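Local coordinates for hypothetical protein APE0754 (Aeropyrum pernix, PDB 1TUA) that is of unknown function but carries KH domains and so probably binds RNA, at residues R120-E125 against T165-L170. Numbering follows the deposited sequence.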
ATOM      1  N   ARG A 120     -13.079  -5.324   5.623  1.00 13.46           N
ATOM      2  CA  ARG A 120     -11.715  -5.180   5.137  1.00 13.51           C
ATOM      3  C   ARG A 120     -11.190  -6.526   4.627  1.00 13.76           C
ATOM      4  O   ARG A 120     -10.593  -6.602   3.552  1.00 12.78           O
ATOM      5  CB  ARG A 120     -10.817  -4.653   6.257  1.00 13.96           C
ATOM      6  CG  ARG A 120      -9.419  -4.263   5.803  1.00 16.92           C
ATOM      7  CD  ARG A 120      -8.565  -3.834   6.991  1.00 20.28           C
ATOM      8  NE  ARG A 120      -8.411  -4.922   7.952  1.00 23.50           N
ATOM      9  CZ  ARG A 120      -7.652  -5.995   7.754  1.00 25.49           C
ATOM     10  NH1 ARG A 120      -6.959  -6.126   6.630  1.00 27.83           N
ATOM     11  NH2 ARG A 120      -7.603  -6.953   8.670  1.00 27.16           N
ATOM     12  N   ARG A 121     -11.423  -7.592   5.389  1.00 14.50           N
ATOM     13  CA  ARG A 121     -10.956  -8.916   4.983  1.00 15.95           C
ATOM     14  C   ARG A 121     -11.625  -9.415   3.704  1.00 15.12           C
ATOM     15  O   ARG A 121     -10.975 -10.044   2.856  1.00 14.30           O
ATOM     16  CB  ARG A 121     -11.167  -9.933   6.108  1.00 19.47           C
ATOM     17  CG  ARG A 121     -10.313  -9.666   7.327  1.00 26.39           C
ATOM     18  CD  ARG A 121     -10.421 -10.793   8.352  1.00 32.85           C
ATOM     19  NE  ARG A 121      -9.543 -10.564   9.500  1.00 37.91           N
ATOM     20  CZ  ARG A 121      -9.692  -9.567  10.370  1.00 39.95           C
ATOM     21  NH1 ARG A 121     -10.691  -8.706  10.223  1.00 41.78           N
ATOM     22  NH2 ARG A 121      -8.840  -9.425  11.381  1.00 41.67           N
ATOM     23  N   THR A 122     -12.921  -9.145   3.562  1.00 14.24           N
ATOM     24  CA  THR A 122     -13.648  -9.572   2.368  1.00 13.89           C
ATOM     25  C   THR A 122     -13.054  -8.928   1.121  1.00 13.00           C
ATOM     26  O   THR A 122     -12.838  -9.590   0.111  1.00 13.45           O
ATOM     27  CB  THR A 122     -15.139  -9.199   2.454  1.00 14.97           C
ATOM     28  OG1 THR A 122     -15.739  -9.920   3.536  1.00 17.37           O
ATOM     29  CG2 THR A 122     -15.859  -9.544   1.148  1.00 13.79           C
ATOM     30  N   ILE A 123     -12.787  -7.630   1.191  1.00 13.35           N
ATOM     31  CA  ILE A 123     -12.204  -6.945   0.050  1.00 11.73           C
ATOM     32  C   ILE A 123     -10.807  -7.511  -0.239  1.00 11.53           C
ATOM     33  O   ILE A 123     -10.468  -7.754  -1.395  1.00 11.76           O
ATOM     34  CB  ILE A 123     -12.144  -5.419   0.293  1.00 12.61           C
ATOM     35  CG1 ILE A 123     -13.576  -4.878   0.437  1.00 13.11           C
ATOM     36  CG2 ILE A 123     -11.431  -4.723  -0.873  1.00 12.13           C
ATOM     37  CD1 ILE A 123     -13.671  -3.402   0.788  1.00 14.42           C
ATOM     38  N   GLU A 124     -10.004  -7.740   0.801  1.00 11.82           N
ATOM     39  CA  GLU A 124      -8.661  -8.307   0.609  1.00 12.73           C
ATOM     40  C   GLU A 124      -8.710  -9.680  -0.071  1.00 13.13           C
ATOM     41  O   GLU A 124      -7.931  -9.964  -0.985  1.00 12.42           O
ATOM     42  CB  GLU A 124      -7.934  -8.475   1.943  1.00 12.13           C
ATOM     43  CG  GLU A 124      -7.508  -7.202   2.632  1.00 14.20           C
ATOM     44  CD  GLU A 124      -6.676  -7.481   3.878  1.00 16.86           C
ATOM     45  OE1 GLU A 124      -7.067  -8.358   4.675  1.00 19.72           O
ATOM     46  OE2 GLU A 124      -5.634  -6.826   4.070  1.00 17.29           O
ATOM     47  N   GLU A 125      -9.624 -10.533   0.388  1.00 14.16           N
ATOM     48  CA  GLU A 125      -9.751 -11.879  -0.166  1.00 15.90           C
ATOM     49  C   GLU A 125     -10.248 -11.871  -1.605  1.00 15.01           C
ATOM     50  O   GLU A 125      -9.782 -12.656  -2.429  1.00 15.11           O
ATOM     51  CB  GLU A 125     -10.705 -12.722   0.684  1.00 19.09           C
ATOM     52  CG  GLU A 125     -10.314 -12.824   2.142  1.00 25.03           C
ATOM     53  CD  GLU A 125     -11.285 -13.669   2.949  1.00 29.33           C
ATOM     54  OE1 GLU A 125     -12.511 -13.443   2.848  1.00 31.97           O
ATOM     55  OE2 GLU A 125     -10.816 -14.556   3.694  1.00 33.62           O
ATOM     56  N   THR A 165     -23.760  -4.424  -1.797  1.00 19.94           N
ATOM     57  CA  THR A 165     -23.661  -3.674  -3.048  1.00 20.58           C
ATOM     58  C   THR A 165     -22.205  -3.659  -3.503  1.00 19.45           C
ATOM     59  O   THR A 165     -21.890  -3.994  -4.642  1.00 18.88           O
ATOM     60  CB  THR A 165     -24.123  -2.218  -2.850  1.00 21.50           C
ATOM     61  OG1 THR A 165     -25.549  -2.187  -2.736  1.00 24.74           O
ATOM     62  CG2 THR A 165     -23.682  -1.340  -4.014  1.00 24.44           C
ATOM     63  N   VAL A 166     -21.320  -3.266  -2.594  1.00 18.10           N
ATOM     64  CA  VAL A 166     -19.897  -3.205  -2.887  1.00 16.63           C
ATOM     65  C   VAL A 166     -19.340  -4.579  -3.275  1.00 15.44           C
ATOM     66  O   VAL A 166     -18.615  -4.701  -4.260  1.00 14.87           O
ATOM     67  CB  VAL A 166     -19.115  -2.636  -1.671  1.00 16.89           C
ATOM     68  CG1 VAL A 166     -17.612  -2.678  -1.937  1.00 16.57           C
ATOM     69  CG2 VAL A 166     -19.551  -1.204  -1.405  1.00 15.36           C
ATOM     70  N   TYR A 167     -19.688  -5.612  -2.516  1.00 14.84           N
ATOM     71  CA  TYR A 167     -19.196  -6.951  -2.810  1.00 15.12           C
ATOM     72  C   TYR A 167     -19.696  -7.463  -4.156  1.00 16.60           C
ATOM     73  O   TYR A 167     -18.948  -8.084  -4.907  1.00 15.99           O
ATOM     74  CB  TYR A 167     -19.601  -7.940  -1.715  1.00 14.33           C
ATOM     75  CG  TYR A 167     -19.153  -7.560  -0.320  1.00 15.23           C
ATOM     76  CD1 TYR A 167     -17.947  -6.881  -0.100  1.00 16.21           C
ATOM     77  CD2 TYR A 167     -19.933  -7.886   0.786  1.00 16.48           C
ATOM     78  CE1 TYR A 167     -17.536  -6.533   1.198  1.00 16.24           C
ATOM     79  CE2 TYR A 167     -19.534  -7.547   2.080  1.00 18.06           C
ATOM     80  CZ  TYR A 167     -18.340  -6.872   2.281  1.00 16.94           C
ATOM     81  OH  TYR A 167     -17.972  -6.534   3.562  1.00 18.84           O
ATOM     82  N   ARG A 168     -20.961  -7.211  -4.464  1.00 18.11           N
ATOM     83  CA  ARG A 168     -21.514  -7.667  -5.733  1.00 20.88           C
ATOM     84  C   ARG A 168     -20.769  -6.990  -6.891  1.00 19.68           C
ATOM     85  O   ARG A 168     -20.434  -7.628  -7.890  1.00 19.44           O
ATOM     86  CB  ARG A 168     -23.003  -7.332  -5.803  1.00 25.09           C
ATOM     87  CG  ARG A 168     -23.849  -8.435  -6.405  1.00 32.52           C
ATOM     88  CD  ARG A 168     -25.253  -7.932  -6.719  1.00 38.38           C
ATOM     89  NE  ARG A 168     -25.917  -7.334  -5.557  1.00 42.92           N
ATOM     90  CZ  ARG A 168     -26.258  -8.004  -4.459  1.00 44.40           C
ATOM     91  NH1 ARG A 168     -25.998  -9.303  -4.362  1.00 45.73           N
ATOM     92  NH2 ARG A 168     -26.870  -7.373  -3.462  1.00 44.90           N
ATOM     93  N   HIS A 169     -20.510  -5.693  -6.749  1.00 18.35           N
ATOM     94  CA  HIS A 169     -19.799  -4.933  -7.771  1.00 18.33           C
ATOM     95  C   HIS A 169     -18.355  -5.419  -7.917  1.00 17.40           C
ATOM     96  O   HIS A 169     -17.871  -5.629  -9.030  1.00 15.44           O
ATOM     97  CB  HIS A 169     -19.821  -3.447  -7.417  1.00 21.23           C
ATOM     98  CG  HIS A 169     -19.001  -2.597  -8.336  1.00 25.44           C
ATOM     99  ND1 HIS A 169     -17.632  -2.479  -8.218  1.00 27.82           N
ATOM    100  CD2 HIS A 169     -19.355  -1.846  -9.406  1.00 27.53           C
ATOM    101  CE1 HIS A 169     -17.177  -1.690  -9.176  1.00 28.90           C
ATOM    102  NE2 HIS A 169     -18.202  -1.294  -9.910  1.00 30.00           N
ATOM    103  N   LEU A 170     -17.681  -5.597  -6.783  1.00 16.63           N
ATOM    104  CA  LEU A 170     -16.298  -6.069  -6.758  1.00 17.56           C
ATOM    105  C   LEU A 170     -16.216  -7.447  -7.412  1.00 18.60           C
ATOM    106  O   LEU A 170     -15.263  -7.757  -8.123  1.00 17.65           O
ATOM    107  CB  LEU A 170     -15.815  -6.136  -5.309  1.00 18.12           C
ATOM    108  CG  LEU A 170     -14.327  -6.326  -5.019  1.00 20.25           C
ATOM    109  CD1 LEU A 170     -13.501  -5.286  -5.767  1.00 18.12           C
ATOM    110  CD2 LEU A 170     -14.113  -6.218  -3.510  1.00 17.49           C
TER
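With CG of Tyr167 beside its own backbone N (chi1 -56°), the phenol reaches across to helix 118-127, where CG2 of Thr122, trans to the backbone N, meets its ring. That methyl sits over one face, offset toward the rim: CG2 of Thr122 is 3.7 Å from the centroid of the Tyr167 ring and 22° off the normal, a CH-pi contact. The same CG2 of Thr122 comes within 3.4 Å of CE1 of Tyr167. The hydroxyl of Thr122 plays no polar part here, since OG1 bonds back to the carbonyl O of Arg118 one turn earlier, consistent with the rotation that turns the methyl to the ring. Ile123 lies at the ring edge, its CG1 4.4 Å from CE1 of Tyr167. One turn along, CD2 of Leu170 meets CG2 of Ile123 at 4.0 Å, the two side chains crossing at about a right angle. Were Tyr167 cut back to an alanine, the Thr122 methyl would probably lose its aromatic partner and a gap would open beside Ile123. The short helical segments run almost parallel, 5° apart, with axes 11.0 Å from each other, a wide spacing bridged by the tyrosine. Ile123 also packs on Ile154 and Ile131. With Val166 on Ala153 and Leu157, and Leu170 on Met126, the long C-terminal helix 163-188 lies against the helical layer of the second KH domain, an alpha-beta fold whose helices pack on a three-stranded antiparallel sheet.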